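Local coordinates for ZT_dimer domain-containing protein (Thermotoga maritima, PDB 6VDA) that probably transports divalent metal cations across the membrane as a cation diffusion facilitator, this chain being its zinc-bound C-terminal domain, at residues E67-K70 and D74-D77. Numbering follows the deposited sequence.
Sequences EMLK and DIED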
ATOM      1  N   GLU A  67      -9.909  14.285  -3.951  1.00 84.24           N
ATOM      2  CA  GLU A  67     -11.395  14.380  -3.943  1.00 83.93           C
ATOM      3  C   GLU A  67     -11.944  14.037  -2.555  1.00 84.34           C
ATOM      4  O   GLU A  67     -12.913  14.702  -2.134  1.00 89.20           O
ATOM      5  CB  GLU A  67     -12.021  13.480  -5.012  1.00 82.70           C
ATOM      6  CG  GLU A  67     -11.989  14.087  -6.401  1.00 86.13           C
ATOM      7  CD  GLU A  67     -12.534  15.505  -6.455  1.00 92.23           C
ATOM      8  OE1 GLU A  67     -13.678  15.722  -5.982  1.00 91.43           O
ATOM      9  OE2 GLU A  67     -11.802  16.398  -6.935  1.00 93.61           O
ATOM     10  N   MET A  68     -11.360  13.049  -1.871  1.00 84.86           N
ATOM     11  CA  MET A  68     -11.759  12.667  -0.489  1.00 86.33           C
ATOM     12  C   MET A  68     -11.586  13.886   0.426  1.00 85.96           C
ATOM     13  O   MET A  68     -12.542  14.225   1.131  1.00 83.65           O
ATOM     14  CB  MET A  68     -10.914  11.508   0.047  1.00 90.67           C
ATOM     15  CG  MET A  68     -11.096  10.211  -0.722  1.00 95.06           C
ATOM     16  SD  MET A  68     -12.633   9.346  -0.331  1.00101.18           S
ATOM     17  CE  MET A  68     -12.308   8.903   1.373  1.00106.27           C
ATOM     18  N   LEU A  69     -10.410  14.525   0.389  1.00 85.54           N
ATOM     19  CA  LEU A  69     -10.041  15.668   1.268  1.00 86.51           C
ATOM     20  C   LEU A  69     -10.947  16.874   0.974  1.00 89.36           C
ATOM     21  O   LEU A  69     -11.260  17.607   1.926  1.00 92.60           O
ATOM     22  CB  LEU A  69      -8.557  16.003   1.067  1.00 86.30           C
ATOM     23  CG  LEU A  69      -7.598  15.439   2.120  1.00 85.12           C
ATOM     24  CD1 LEU A  69      -7.912  13.991   2.443  1.00 82.79           C
ATOM     25  CD2 LEU A  69      -6.150  15.575   1.678  1.00 84.81           C
ATOM     26  N   LYS A  70     -11.361  17.061  -0.284  1.00 90.96           N
ATOM     27  CA  LYS A  70     -12.240  18.183  -0.717  1.00 95.99           C
ATOM     28  C   LYS A  70     -13.668  17.964  -0.198  1.00 98.13           C
ATOM     29  O   LYS A  70     -14.347  18.967   0.084  1.00105.39           O
ATOM     30  CB  LYS A  70     -12.259  18.324  -2.244  1.00 96.45           C
ATOM     31  CG  LYS A  70     -11.075  19.063  -2.856  1.00 98.60           C
ATOM     32  CD  LYS A  70     -11.301  19.493  -4.299  1.00100.40           C
ATOM     33  N   ASP A  74     -12.918  17.003   7.598  1.00 93.89           N
ATOM     34  CA  ASP A  74     -12.528  16.283   8.844  1.00 95.76           C
ATOM     35  C   ASP A  74     -11.733  15.008   8.518  1.00 94.23           C
ATOM     36  O   ASP A  74     -11.415  14.273   9.467  1.00 92.77           O
ATOM     37  CB  ASP A  74     -13.747  15.978   9.719  1.00 97.08           C
ATOM     38  CG  ASP A  74     -14.819  15.149   9.038  1.00 95.28           C
ATOM     39  OD1 ASP A  74     -14.744  14.992   7.808  1.00 95.35           O
ATOM     40  OD2 ASP A  74     -15.721  14.670   9.745  1.00 96.16           O
ATOM     41  N   ILE A  75     -11.407  14.758   7.244  1.00 95.19           N
ATOM     42  CA  ILE A  75     -10.468  13.676   6.821  1.00 92.17           C
ATOM     43  C   ILE A  75      -9.056  14.266   6.767  1.00 92.87           C
ATOM     44  O   ILE A  75      -8.846  15.214   5.996  1.00 93.27           O
ATOM     45  CB  ILE A  75     -10.874  13.055   5.470  1.00 89.90           C
ATOM     46  CG1 ILE A  75     -12.257  12.403   5.536  1.00 88.63           C
ATOM     47  CG2 ILE A  75      -9.816  12.070   4.992  1.00 87.96           C
ATOM     48  CD1 ILE A  75     -12.817  12.021   4.184  1.00 87.51           C
ATOM     49  N   GLU A  76      -8.133  13.703   7.552  1.00 95.33           N
ATOM     50  CA  GLU A  76      -6.727  14.168   7.695  1.00 99.09           C
ATOM     51  C   GLU A  76      -5.863  13.519   6.601  1.00 97.99           C
ATOM     52  O   GLU A  76      -5.026  14.237   6.022  1.00101.33           O
ATOM     53  CB  GLU A  76      -6.222  13.848   9.106  1.00102.90           C
ATOM     54  CG  GLU A  76      -4.798  14.305   9.379  1.00108.45           C
ATOM     55  CD  GLU A  76      -4.580  15.810   9.412  1.00113.02           C
ATOM     56  OE1 GLU A  76      -5.528  16.547   9.764  1.00116.90           O
ATOM     57  OE2 GLU A  76      -3.456  16.243   9.090  1.00115.30           O
ATOM     58  N   ASP A  77      -6.049  12.221   6.323  1.00 92.24           N
ATOM     59  CA  ASP A  77      -5.308  11.507   5.247  1.00 89.62           C
ATOM     60  C   ASP A  77      -6.093  10.286   4.734  1.00 86.93           C
ATOM     61  O   ASP A  77      -7.008   9.802   5.437  1.00 84.70           O
ATOM     62  CB  ASP A  77      -3.914  11.090   5.718  1.00 91.28           C
ATOM     63  CG  ASP A  77      -2.887  11.034   4.601  1.00 91.49           C
ATOM     64  OD1 ASP A  77      -3.297  10.983   3.423  1.00 88.05           O
ATOM     65  OD2 ASP A  77      -1.681  11.051   4.917  1.00 96.81           O
TER
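Two peptide groups are the flat surfaces between Met68, Leu69 and Ile75, and a methyl group lies over one face of each. Ile75 CD1 sits 3.8 Å from Met68 O, displaced mostly perpendicular to the peptide plane, with a C-O-CD1 angle of about 111° that places the methyl over the oxygen end of the peptide face, slightly past the oxygen. The reverse pairing is similar: Leu69 CD1 stands off a face of the Ile75 peptide group, at its oxygen end, 3.9 Å from Ile75 O. These are van der Waals approaches, and no hydrogen bond links the segments. Apolar contacts complete the interface. Leu69 CD1 meets Ile75 CG2 at 3.7 Å, the two side chains lying obliquely to one another, while Met68 CE reaches Ile75 CD1 more loosely, at 4.2 Å. Ile75 can serve both neighbours because its branches diverge: CG2, anti to the backbone N, turns to Leu69, whereas CG1 is beside that nitrogen (chi1 -61°) and a nearly extended chi2 of 169° carries CD1 to Met68. The backbones are closest at Leu69 and Ile75, whose CA atoms lie 5.9 Å apart. Here the end of helix 54-71 turns back into strand 75-84, completing a beta-alpha-beta unit that starts with strand 39-48, parallel to strand 75-84. With helix 6-19 and strand 26-36 the order is alpha-beta-beta-alpha-beta, as in the ferredoxin-like C-terminal domains of cation diffusion facilitators. Met68 and Ile75 are buried between sheet and helices: both touch Ile42 of strand 39-48, and on helix 6-19 Met68 meets Ile15 and Val18 while Ile75 meets Met11. Backbone hydrogen bonds pair Asp74 and Glu76 with Tyr40, and Asp77 with Ile42, tying the strand's start into the sheet.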